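Local coordinates for periplasmic binding protein/LacI transcriptional regulator (Brachyspira murdochii, PDB 4KQC) that probably binds a carbohydrate, as a solute-binding protein of the type that serves ABC transporters, at residues I119-M124 and V162-E167; I143-L148 and L181-P186; D193-V198 and F220-K225; P255-I260 and K301-T306. All coordinates share one frame; numbering follows the deposited sequence. Where two conformers were deposited one is given.

Contact 1: residues I119-M124 and V162-E167; sequences IVADKM and VKRFTE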
# COMPACT_ATOMS: atom_id res chain seq x y z
N ILE A 119 -9.78 -6.35 4.14
CA ILE A 119 -10.59 -5.50 5.02
C ILE A 119 -11.48 -4.64 4.11
O ILE A 119 -12.68 -4.46 4.36
CB ILE A 119 -9.72 -4.58 5.94
CG1 ILE A 119 -8.85 -5.40 6.90
CG2 ILE A 119 -10.62 -3.54 6.59
CD1 ILE A 119 -7.78 -4.59 7.58
N VAL A 120 -10.89 -4.12 3.03
CA VAL A 120 -11.63 -3.24 2.16
C VAL A 120 -12.76 -4.08 1.50
O VAL A 120 -13.86 -3.60 1.37
CB VAL A 120 -10.72 -2.55 1.10
CG1 VAL A 120 -11.54 -1.63 0.20
CG2 VAL A 120 -9.65 -1.70 1.80
N ALA A 121 -12.48 -5.32 1.10
CA ALA A 121 -13.53 -6.18 0.52
C ALA A 121 -14.65 -6.39 1.53
O ALA A 121 -15.83 -6.30 1.15
CB ALA A 121 -12.96 -7.52 0.10
N ASP A 122 -14.29 -6.61 2.76
CA ASP A 122 -15.37 -6.83 3.81
C ASP A 122 -16.29 -5.60 3.89
O ASP A 122 -17.54 -5.72 3.88
CB ASP A 122 -14.77 -7.04 5.21
CG ASP A 122 -13.95 -8.30 5.35
OD1 ASP A 122 -14.16 -9.29 4.64
OD2 ASP A 122 -13.02 -8.29 6.21
N LYS A 123 -15.70 -4.42 3.93
CA LYS A 123 -16.46 -3.18 4.01
C LYS A 123 -17.26 -2.93 2.74
O LYS A 123 -18.40 -2.43 2.81
CB LYS A 123 -15.51 -2.00 4.27
CG LYS A 123 -14.77 -2.06 5.58
CD LYS A 123 -15.70 -1.91 6.75
CE LYS A 123 -14.83 -1.99 8.01
NZ LYS A 123 -15.66 -1.83 9.22
N MSE A 124 -16.66 -3.20 1.57
CA MSE A 124 -17.39 -3.00 0.32
C MSE A 124 -18.57 -3.92 0.18
O MSE A 124 -19.63 -3.51 -0.32
CB MSE A 124 -16.43 -3.19 -0.88
CG MSE A 124 -17.10 -2.98 -2.25
SE MSE A 124 -17.18 -1.07 -2.73
CE MSE A 124 -15.22 -0.63 -2.97
N VAL A 162 -9.99 -9.18 -4.34
CA VAL A 162 -10.75 -10.05 -5.21
C VAL A 162 -11.13 -11.36 -4.49
O VAL A 162 -12.27 -11.81 -4.56
CB VAL A 162 -9.97 -10.30 -6.53
CG1 VAL A 162 -10.61 -11.37 -7.37
CG2 VAL A 162 -9.95 -9.01 -7.30
N LYS A 163 -10.13 -11.99 -3.84
CA LYS A 163 -10.30 -13.29 -3.16
C LYS A 163 -11.37 -13.14 -2.09
O LYS A 163 -12.32 -13.91 -2.03
CB LYS A 163 -8.98 -13.82 -2.55
CG LYS A 163 -9.03 -15.22 -1.92
CD LYS A 163 -8.66 -16.34 -2.90
CE LYS A 163 -8.84 -17.76 -2.32
NZ LYS A 163 -7.81 -18.14 -1.30
N ARG A 164 -11.23 -12.12 -1.24
CA ARG A 164 -12.17 -12.00 -0.13
C ARG A 164 -13.57 -11.61 -0.64
O ARG A 164 -14.59 -12.15 -0.16
CB ARG A 164 -11.69 -10.99 0.90
CG ARG A 164 -12.61 -10.80 2.09
CD ARG A 164 -12.75 -12.07 2.89
NE ARG A 164 -13.45 -11.84 4.14
CZ ARG A 164 -13.98 -12.78 4.93
NH1 ARG A 164 -13.84 -14.08 4.67
NH2 ARG A 164 -14.64 -12.40 6.02
N PHE A 165 -13.66 -10.66 -1.53
CA PHE A 165 -14.99 -10.26 -2.10
C PHE A 165 -15.73 -11.42 -2.78
O PHE A 165 -16.95 -11.62 -2.59
CB PHE A 165 -14.86 -9.10 -3.09
CG PHE A 165 -16.17 -8.43 -3.36
CD1 PHE A 165 -17.01 -8.89 -4.35
CD2 PHE A 165 -16.55 -7.34 -2.63
CE1 PHE A 165 -18.23 -8.29 -4.57
CE2 PHE A 165 -17.73 -6.70 -2.87
CZ PHE A 165 -18.56 -7.16 -3.85
N THR A 166 -14.97 -12.26 -3.47
CA THR A 166 -15.53 -13.42 -4.17
C THR A 166 -16.03 -14.40 -3.15
O THR A 166 -17.11 -15.00 -3.33
CB THR A 166 -14.45 -13.97 -5.12
OG1 THR A 166 -14.25 -13.00 -6.16
CG2 THR A 166 -14.84 -15.28 -5.75
N GLU A 167 -15.28 -14.63 -2.09
CA GLU A 167 -15.68 -15.55 -1.04
C GLU A 167 -17.00 -15.07 -0.41
O GLU A 167 -17.94 -15.86 -0.21
CB GLU A 167 -14.53 -15.68 -0.01
CG GLU A 167 -14.88 -16.48 1.22
CD GLU A 167 -13.84 -16.45 2.35
OE1 GLU A 167 -12.93 -15.59 2.36
OE2 GLU A 167 -13.97 -17.31 3.24
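The guanidinium of Arg164 meets the carboxylate of Asp122 edge-on: NE gives its hydrogen to OD1 of Asp122 at 2.7 Å, with the oxygen almost in the guanidinium plane. OD1 receives it on its syn lone pair, although the two flat groups are turned 80° against each other. At a different part of the guanidinium rim, Arg164 NH1 reaches Glu167 OE1 at 2.9 Å, meeting it from above the carboxylate plane. One arginine thus joins two acids, one from each helix, in a salt-bridge network that probably eases the mutual repulsion of the carboxylates. A bend at chi2 of 63° swings the arginine chain round to lay NE beside Asp122. The Phe165 ring is met obliquely by CG of Met124, a selenomethionine, 3.8 Å from CE2.

Between the polar and the aromatic contacts lies Ala121, whose CB comes within 3.6 Å of Phe165 N and also touches Arg164 CB. Its small methyl lets the axes close to 8.1 Å, crossing at -33°. Phe165, a large apolar ring suited to a buried position, also packs on Leu181 of strand 179-184, as Met124 does on Met248 of strand 246-250. Such neighbouring helices, apolar toward a beta-sheet and charged along their outer seam, are characteristic of the three-layer alpha/beta/alpha domains of periplasmic binding proteins.

Contact 2: residues I143-L148 and L181-P186; sequences IAVLQL and LQVIVP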
# COMPACT_ATOMS: atom_id res chain seq x y z
N ILE A 143 -18.07 -4.02 -9.85
CA ILE A 143 -17.15 -3.38 -8.92
C ILE A 143 -15.76 -3.30 -9.59
O ILE A 143 -15.21 -4.31 -10.04
CB ILE A 143 -17.06 -4.14 -7.61
CG1 ILE A 143 -18.45 -4.19 -6.91
CG2 ILE A 143 -16.03 -3.49 -6.70
CD1 ILE A 143 -19.25 -5.47 -7.13
N ALA A 144 -15.23 -2.09 -9.70
CA ALA A 144 -13.94 -1.88 -10.34
C ALA A 144 -12.84 -1.93 -9.31
O ALA A 144 -12.98 -1.39 -8.18
CB ALA A 144 -13.95 -0.53 -10.99
N VAL A 145 -11.75 -2.58 -9.66
CA VAL A 145 -10.56 -2.65 -8.81
C VAL A 145 -9.45 -1.92 -9.59
O VAL A 145 -9.01 -2.44 -10.60
CB VAL A 145 -10.19 -4.10 -8.54
CG1 VAL A 145 -8.80 -4.23 -7.86
CG2 VAL A 145 -11.31 -4.80 -7.74
N LEU A 146 -8.96 -0.78 -9.11
CA LEU A 146 -7.86 -0.09 -9.78
C LEU A 146 -6.61 -0.60 -9.11
O LEU A 146 -6.30 -0.23 -7.96
CB LEU A 146 -8.00 1.43 -9.63
CG LEU A 146 -8.91 2.09 -10.67
CD1 LEU A 146 -8.17 2.29 -11.99
CD2 LEU A 146 -10.21 1.35 -10.91
N GLN A 147 -5.94 -1.49 -9.82
CA GLN A 147 -4.73 -2.14 -9.35
C GLN A 147 -3.53 -1.34 -9.76
O GLN A 147 -3.42 -1.03 -10.93
CB GLN A 147 -4.69 -3.53 -10.01
CG GLN A 147 -3.35 -4.23 -9.86
CD GLN A 147 -3.33 -5.64 -10.43
OE1 GLN A 147 -4.38 -6.24 -10.63
NE2 GLN A 147 -2.15 -6.16 -10.70
N LEU A 148 -2.68 -0.94 -8.81
CA LEU A 148 -1.68 0.13 -9.11
C LEU A 148 -0.64 -0.25 -10.15
O LEU A 148 -0.17 0.61 -10.91
CB LEU A 148 -1.01 0.64 -7.80
CG LEU A 148 -0.25 -0.46 -7.04
CD1 LEU A 148 1.22 -0.13 -7.02
CD2 LEU A 148 -0.73 -0.74 -5.64
N LEU A 181 -16.20 -8.44 -10.94
CA LEU A 181 -15.13 -7.59 -10.50
C LEU A 181 -14.33 -7.23 -11.78
O LEU A 181 -13.99 -8.13 -12.56
CB LEU A 181 -14.25 -8.30 -9.49
CG LEU A 181 -14.91 -8.72 -8.18
CD1 LEU A 181 -14.05 -9.64 -7.32
CD2 LEU A 181 -15.33 -7.48 -7.43
N GLN A 182 -14.05 -5.97 -11.99
CA GLN A 182 -13.33 -5.51 -13.16
C GLN A 182 -11.97 -5.01 -12.67
O GLN A 182 -11.91 -3.97 -12.05
CB GLN A 182 -14.11 -4.38 -13.80
CG GLN A 182 -15.47 -4.82 -14.24
CD GLN A 182 -16.22 -3.69 -14.92
OE1 GLN A 182 -16.11 -2.52 -14.51
NE2 GLN A 182 -16.97 -4.02 -15.96
N VAL A 183 -10.92 -5.76 -12.95
CA VAL A 183 -9.59 -5.46 -12.45
C VAL A 183 -8.89 -4.65 -13.57
O VAL A 183 -8.75 -5.14 -14.71
CB VAL A 183 -8.81 -6.72 -12.02
CG1 VAL A 183 -7.45 -6.31 -11.46
CG2 VAL A 183 -9.65 -7.47 -10.97
N ILE A 184 -8.54 -3.41 -13.27
CA ILE A 184 -7.99 -2.48 -14.25
C ILE A 184 -6.63 -2.01 -13.74
O ILE A 184 -6.50 -1.50 -12.60
CB ILE A 184 -8.94 -1.26 -14.36
CG1 ILE A 184 -10.30 -1.70 -14.87
CG2 ILE A 184 -8.35 -0.20 -15.27
CD1 ILE A 184 -11.43 -0.80 -14.42
N VAL A 185 -5.61 -2.11 -14.57
CA VAL A 185 -4.28 -1.59 -14.24
C VAL A 185 -3.99 -0.43 -15.20
O VAL A 185 -3.88 -0.64 -16.40
CB VAL A 185 -3.20 -2.67 -14.45
CG1 VAL A 185 -1.80 -2.10 -14.12
CG2 VAL A 185 -3.49 -3.94 -13.66
N PRO A 186 -3.81 0.78 -14.66
CA PRO A 186 -3.47 1.85 -15.59
C PRO A 186 -2.07 1.65 -16.16
O PRO A 186 -1.21 1.04 -15.52
CB PRO A 186 -3.57 3.11 -14.74
CG PRO A 186 -4.47 2.72 -13.61
CD PRO A 186 -4.04 1.27 -13.31
O HOH W 1 0.64 0.87 -13.60
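Ile143-Leu146 and Leu181-Ile184 run parallel in direct register, Ile143 beside Leu181 through Leu146 beside Ile184, and their backbone bonds alternate from one strand to the other. Val145 uses both its backbone groups: its N reaches Gln182 O at 2.8 Å, and its O accepts from Ile184 N at 2.9 Å in a nearly straight bond. Gln147 N carries the pattern past the strand ends by donating to Ile184 O.

On one face, Ile143 and Leu181 point the same way, with Leu181 CD2 3.8 Å from Ile143 CB; the branched residues Ile143, Val145 and Val183 suit the extended backbone and give this face an apolar surface. On the other, CD1 of Leu146 touches both Ile184 CG2 and Pro186 CG, each at 4.1 Å. With CG anti to the backbone N (chi1 167°) and the chain extended beyond it, Gln147 stretches across Val185, whose CG2 lies 3.7 Å from its CD. Gln147 OE1 comes 3.2 Å from Val183 CG1, and NE2 bonds to Asp149 O, which helps to hold the amide in place. With an alanine here in place of Gln147, Asp149 O would probably lose this donor and a gap would open over the methyls of Val183 and Val185. Beyond the strands, a water donates to both Leu148 O and Pro186 O, bridging the diverging chains.

Helix 152-171, whose Phe161 and Phe165 pack on Val145 and Ile143, is the connection of the beta-alpha-beta crossover from strand 141-146 to strand 179-184, the repeating unit of a Rossmann-like sheet.

Contact 3: residues D193-V198 and F220-K225; sequences DIANEV and FLVVYK. With NO3 (nitrate ion), chain D.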
# COMPACT_ATOMS: atom_id res chain seq x y z
N ASP A 193 -3.03 8.81 -16.89
CA ASP A 193 -3.30 7.43 -17.18
C ASP A 193 -4.38 6.88 -16.23
O ASP A 193 -5.25 6.17 -16.65
CB ASP A 193 -1.98 6.63 -17.13
CG ASP A 193 -1.05 6.94 -18.37
OD1 ASP A 193 -1.61 7.22 -19.48
OD2 ASP A 193 0.22 6.81 -18.28
N ILE A 194 -4.33 7.31 -14.98
CA ILE A 194 -5.29 6.86 -13.99
C ILE A 194 -6.64 7.55 -14.26
O ILE A 194 -7.66 6.90 -14.32
CB ILE A 194 -4.83 7.15 -12.58
CG1 ILE A 194 -3.51 6.43 -12.26
CG2 ILE A 194 -5.91 6.69 -11.64
CD1 ILE A 194 -2.84 7.00 -11.04
N ALA A 195 -6.62 8.87 -14.49
CA ALA A 195 -7.85 9.59 -14.77
C ALA A 195 -8.57 9.05 -16.00
O ALA A 195 -9.78 8.97 -16.09
CB ALA A 195 -7.60 11.08 -14.88
N ASN A 196 -7.81 8.67 -17.03
CA ASN A 196 -8.43 8.17 -18.23
C ASN A 196 -9.13 6.83 -17.98
O ASN A 196 -10.09 6.53 -18.62
CB ASN A 196 -7.36 8.08 -19.30
CG ASN A 196 -7.07 9.42 -19.95
OD1 ASN A 196 -7.97 10.20 -20.20
ND2 ASN A 196 -5.86 9.62 -20.33
N GLU A 197 -8.57 6.02 -17.10
CA GLU A 197 -9.24 4.76 -16.74
C GLU A 197 -10.48 5.04 -15.91
O GLU A 197 -11.49 4.41 -16.13
CB GLU A 197 -8.32 3.86 -15.91
CG GLU A 197 -7.14 3.39 -16.66
CD GLU A 197 -7.42 2.29 -17.66
OE1 GLU A 197 -8.59 1.95 -17.93
OE2 GLU A 197 -6.42 1.76 -18.20
N VAL A 198 -10.42 6.01 -15.03
CA VAL A 198 -11.60 6.35 -14.18
C VAL A 198 -12.73 6.97 -15.03
O VAL A 198 -13.94 6.70 -14.81
CB VAL A 198 -11.20 7.23 -13.02
CG1 VAL A 198 -12.42 7.73 -12.29
CG2 VAL A 198 -10.22 6.51 -12.09
N PHE A 220 -8.38 9.17 -9.30
CA PHE A 220 -9.83 9.16 -9.17
C PHE A 220 -10.40 10.56 -8.88
O PHE A 220 -11.47 10.92 -9.44
CB PHE A 220 -10.21 8.16 -8.08
CG PHE A 220 -11.61 8.28 -7.59
CD1 PHE A 220 -12.68 7.72 -8.29
CD2 PHE A 220 -11.88 9.01 -6.44
CE1 PHE A 220 -13.98 7.84 -7.81
CE2 PHE A 220 -13.20 9.15 -5.99
CZ PHE A 220 -14.21 8.56 -6.69
N LEU A 221 -9.67 11.33 -8.07
CA LEU A 221 -10.09 12.65 -7.65
C LEU A 221 -9.91 13.73 -8.70
O LEU A 221 -10.40 14.84 -8.52
CB LEU A 221 -9.40 13.00 -6.33
CG LEU A 221 -9.84 12.18 -5.11
CD1 LEU A 221 -8.88 12.29 -3.91
CD2 LEU A 221 -11.25 12.50 -4.69
N VAL A 222 -9.22 13.41 -9.80
CA VAL A 222 -9.25 14.25 -11.01
C VAL A 222 -10.63 14.26 -11.60
O VAL A 222 -11.08 15.31 -12.13
CB VAL A 222 -8.26 13.72 -12.03
CG1 VAL A 222 -8.50 14.37 -13.40
CG2 VAL A 222 -6.83 13.84 -11.51
N VAL A 223 -11.34 13.13 -11.49
CA VAL A 223 -12.62 12.93 -12.21
C VAL A 223 -13.85 13.15 -11.31
O VAL A 223 -14.88 13.73 -11.75
CB VAL A 223 -12.68 11.49 -12.76
CG1 VAL A 223 -13.95 11.20 -13.51
CG2 VAL A 223 -11.52 11.29 -13.72
N TYR A 224 -13.74 12.66 -10.09
CA TYR A 224 -14.85 12.78 -9.09
C TYR A 224 -14.46 13.77 -8.00
O TYR A 224 -13.41 13.62 -7.35
CB TYR A 224 -15.16 11.43 -8.49
CG TYR A 224 -15.99 10.59 -9.42
CD1 TYR A 224 -17.37 10.78 -9.53
CD2 TYR A 224 -15.41 9.59 -10.21
CE1 TYR A 224 -18.11 10.01 -10.37
CE2 TYR A 224 -16.16 8.85 -11.05
CZ TYR A 224 -17.51 9.05 -11.13
OH TYR A 224 -18.24 8.31 -11.99
N LYS A 225 -15.27 14.79 -7.81
CA LYS A 225 -14.86 15.92 -7.04
C LYS A 225 -15.88 16.37 -6.04
O LYS A 225 -15.61 17.30 -5.29
CB LYS A 225 -14.52 17.10 -8.01
CG LYS A 225 -13.33 16.78 -8.92
CD LYS A 225 -12.74 18.01 -9.58
CE LYS A 225 -13.25 18.23 -10.98
NZ LYS A 225 -12.40 19.26 -11.66
N NO3 D . 0.49 11.08 -17.48
O1 NO3 D . 0.21 11.92 -16.64
O2 NO3 D . 1.56 11.32 -18.34
O3 NO3 D . -0.23 9.89 -17.57
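Val198 fills the closely packed side of this contact, its CG1 methyl lying among Val223, Phe220 and Tyr224. CG1 is 3.8 Å from Val223 CB and 4.0 Å from Phe220 CD1, and it meets the Tyr224 ring at the edge, near the ring plane. The valine can serve all three because CG1 stands anti to its backbone N (chi1 172°), while CG2 turns to the backbone of Phe220, 4.0 Å from its CA. The Val198 and Val223 side chains pass one another running opposite ways; both are short and branched, so methyls meet without long chains intervening. Phe220 then carries the hydrophobic surface to Ile209 and Leu211 of strand 208-211, whereas the hydroxyl of Tyr224 bonds to Asp238 OD2.

Helices 191-199 and 214-223 thus lie together over the sheet of one alpha/beta lobe, with strand 208-211 following the first and preceding the second in the chain. No hydrogen bond crosses between the segments; they meet mainly through apolar side chains.

Toward solvent the contact thins to Ala195 and the exposed Val222, whose CG1 touches the alanine CB at 3.7 Å. Alanine's short side chain lets Val222 come close there, and Val223 CG2 rests 3.7 Å from Ala195 O. Farther along the outer side, the backbone N of Asp193 makes a weak hydrogen bond of 3.1 Å to nitrate O3; the ion, probably from the crystallisation liquor, also bonds to Ala192 N.

Contact 4: residues P255-I260 and K301-T306; sequences PQLDAI and KWYDKT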
# COMPACT_ATOMS: atom_id res chain seq x y z
N PRO A 255 -4.91 14.56 -0.27
CA PRO A 255 -6.14 14.52 -1.11
C PRO A 255 -7.12 13.42 -0.71
O PRO A 255 -8.32 13.65 -0.69
CB PRO A 255 -5.60 14.27 -2.52
CG PRO A 255 -4.17 14.62 -2.47
CD PRO A 255 -3.69 14.39 -1.05
N GLN A 256 -6.59 12.25 -0.41
CA GLN A 256 -7.40 11.15 0.06
C GLN A 256 -8.10 11.45 1.39
O GLN A 256 -9.25 11.04 1.58
CB GLN A 256 -6.57 9.84 0.15
CG GLN A 256 -7.39 8.62 0.47
CD GLN A 256 -6.73 7.27 0.14
OE1 GLN A 256 -7.42 6.24 0.04
NE2 GLN A 256 -5.39 7.25 -0.04
N LEU A 257 -7.38 12.05 2.34
CA LEU A 257 -7.97 12.37 3.65
C LEU A 257 -9.09 13.35 3.46
O LEU A 257 -10.17 13.22 4.02
CB LEU A 257 -6.90 12.97 4.56
CG LEU A 257 -5.78 12.00 4.99
CD1 LEU A 257 -4.70 12.67 5.82
CD2 LEU A 257 -6.43 10.89 5.76
N ASP A 258 -8.85 14.40 2.67
CA ASP A 258 -9.93 15.37 2.43
C ASP A 258 -11.14 14.71 1.75
O ASP A 258 -12.29 15.06 2.07
CB ASP A 258 -9.40 16.48 1.53
CG ASP A 258 -8.46 17.41 2.26
OD1 ASP A 258 -8.39 17.35 3.52
OD2 ASP A 258 -7.80 18.21 1.54
N ALA A 259 -10.89 13.80 0.78
CA ALA A 259 -12.00 13.09 0.10
C ALA A 259 -12.81 12.28 1.10
O ALA A 259 -14.01 12.13 0.94
CB ALA A 259 -11.51 12.21 -1.00
N ILE A 260 -12.14 11.65 2.05
CA ILE A 260 -12.88 10.91 3.14
C ILE A 260 -13.67 11.92 4.00
O ILE A 260 -14.83 11.71 4.25
CB ILE A 260 -11.95 10.04 3.99
CG1 ILE A 260 -11.50 8.87 3.12
CG2 ILE A 260 -12.66 9.53 5.27
CD1 ILE A 260 -10.33 8.14 3.66
N LYS A 301 -5.30 -0.97 9.32
CA LYS A 301 -6.50 -0.59 10.05
C LYS A 301 -7.41 0.22 9.12
O LYS A 301 -6.92 1.04 8.30
CB LYS A 301 -6.18 0.29 11.25
CG LYS A 301 -5.54 -0.40 12.44
CD LYS A 301 -5.51 0.60 13.58
CE LYS A 301 -4.98 0.04 14.89
NZ LYS A 301 -5.63 -1.25 15.18
N TRP A 302 -8.71 -0.07 9.24
CA TRP A 302 -9.72 0.73 8.53
C TRP A 302 -9.84 2.08 9.19
O TRP A 302 -9.91 2.18 10.43
CB TRP A 302 -11.07 0.01 8.61
CG TRP A 302 -12.21 0.73 8.01
CD1 TRP A 302 -13.18 1.42 8.65
CD2 TRP A 302 -12.48 0.85 6.59
NE1 TRP A 302 -14.08 1.92 7.73
CE2 TRP A 302 -13.66 1.62 6.46
CE3 TRP A 302 -11.85 0.38 5.44
CZ2 TRP A 302 -14.25 1.88 5.21
CZ3 TRP A 302 -12.41 0.68 4.22
CH2 TRP A 302 -13.59 1.43 4.12
N TYR A 303 -9.99 3.10 8.38
CA TYR A 303 -10.29 4.46 8.85
C TYR A 303 -11.35 5.09 7.94
O TYR A 303 -11.46 4.78 6.72
CB TYR A 303 -9.06 5.29 9.04
CG TYR A 303 -8.45 5.83 7.77
CD1 TYR A 303 -7.59 5.05 7.03
CD2 TYR A 303 -8.69 7.13 7.37
CE1 TYR A 303 -6.99 5.55 5.94
CE2 TYR A 303 -8.10 7.64 6.23
CZ TYR A 303 -7.28 6.83 5.52
OH TYR A 303 -6.72 7.36 4.38
N ASP A 304 -12.14 5.97 8.56
CA ASP A 304 -13.27 6.59 7.91
C ASP A 304 -13.59 7.86 8.68
O ASP A 304 -12.84 8.25 9.56
CB ASP A 304 -14.42 5.59 7.75
CG ASP A 304 -15.03 5.12 9.08
OD1 ASP A 304 -14.76 5.75 10.12
OD2 ASP A 304 -15.74 4.08 9.05
N LYS A 305 -14.71 8.47 8.35
CA LYS A 305 -15.06 9.76 8.97
C LYS A 305 -15.21 9.63 10.45
O LYS A 305 -14.91 10.58 11.18
CB LYS A 305 -16.36 10.29 8.41
CG LYS A 305 -16.17 11.14 7.20
CD LYS A 305 -17.44 11.97 6.90
CE LYS A 305 -17.33 13.42 7.38
NZ LYS A 305 -17.59 13.67 8.81
N THR A 306 -15.64 8.47 10.89
CA THR A 306 -15.89 8.26 12.31
C THR A 306 -14.64 8.23 13.16
O THR A 306 -14.68 8.65 14.34
CB THR A 306 -16.68 6.97 12.53
OG1 THR A 306 -17.86 7.01 11.72
CG2 THR A 306 -17.07 6.81 14.01
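Tyr303 brings its ring to the side-chain ends of Ile260 and Leu257 on helix 254-261, with CE2 3.4 Å from Ile260 CD1 and 3.7 Å from Leu257 CD2. Both side chains cross the tyrosine at about a right angle and meet its ring obliquely. The ring arrives there through a chi1 of 78°, which sets CG between the backbone N and the carbonyl carbon, a crowded position that carries it over to the helix. A tyrosine suits this place because its carbon surface packs on Leu257 and Ile260 while its hydroxyl bonds to Asp251 O. Were an alanine here instead of Tyr303, Asp251 O would probably lose its hydroxyl partner, and the ends of Ile260 and Leu257 the ring they pack on.

Ile260 spreads its branches between two tasks: CD1 goes to the ring, and Ile260 CG2 lies 3.9 Å from Asp304 C. Farther on, the aliphatic part of Lys305 runs past the helix backbone, with CG 3.3 Å from Ile260 O. The turn beside it is tied by Asp304, whose OD2 accepts from Trp302 NE1 at 3.0 Å, from above the carboxylate plane, while OD1 takes a weak bond from Thr306 N.

Gln256, its CG near Tyr303 OH, turns its amide to Ser268 OG and to the carbonyls of Phe250 and Ser252. Tyr303 itself pairs with Ser268 through the backbone, for strand 301-303 runs antiparallel to strand 267-270 at the margin of the mixed sheet; helix 254-261 lies against this border, with helix 214-223 beside it and Ile313 of helix 311-314 touching Tyr303.

All four contacts belong to the lobe built on the mixed sheet, and contacts 2 and 4 lie at its two opposite margins, strands 179-184 and 301-303. Contacts 1 and 4 are mainly buried, whereas contacts 2 and 3 are partly open. Backbone hydrogen bonds dominate contact 2; contact 1 adds a charged seam to helix packing, contact 3 relies on apolar side chains, and contact 4 sets an aromatic ring on a helix. Helix 152-171 brings contacts 1 and 2 together, its Val162 and Thr166 packing on Leu181. Glu197 touches Ile184 between contacts 2 and 3, Leu221 meets Ala259 between contacts 3 and 4, and Lys123 makes a cation-pi interaction with Trp302 between contacts 1 and 4.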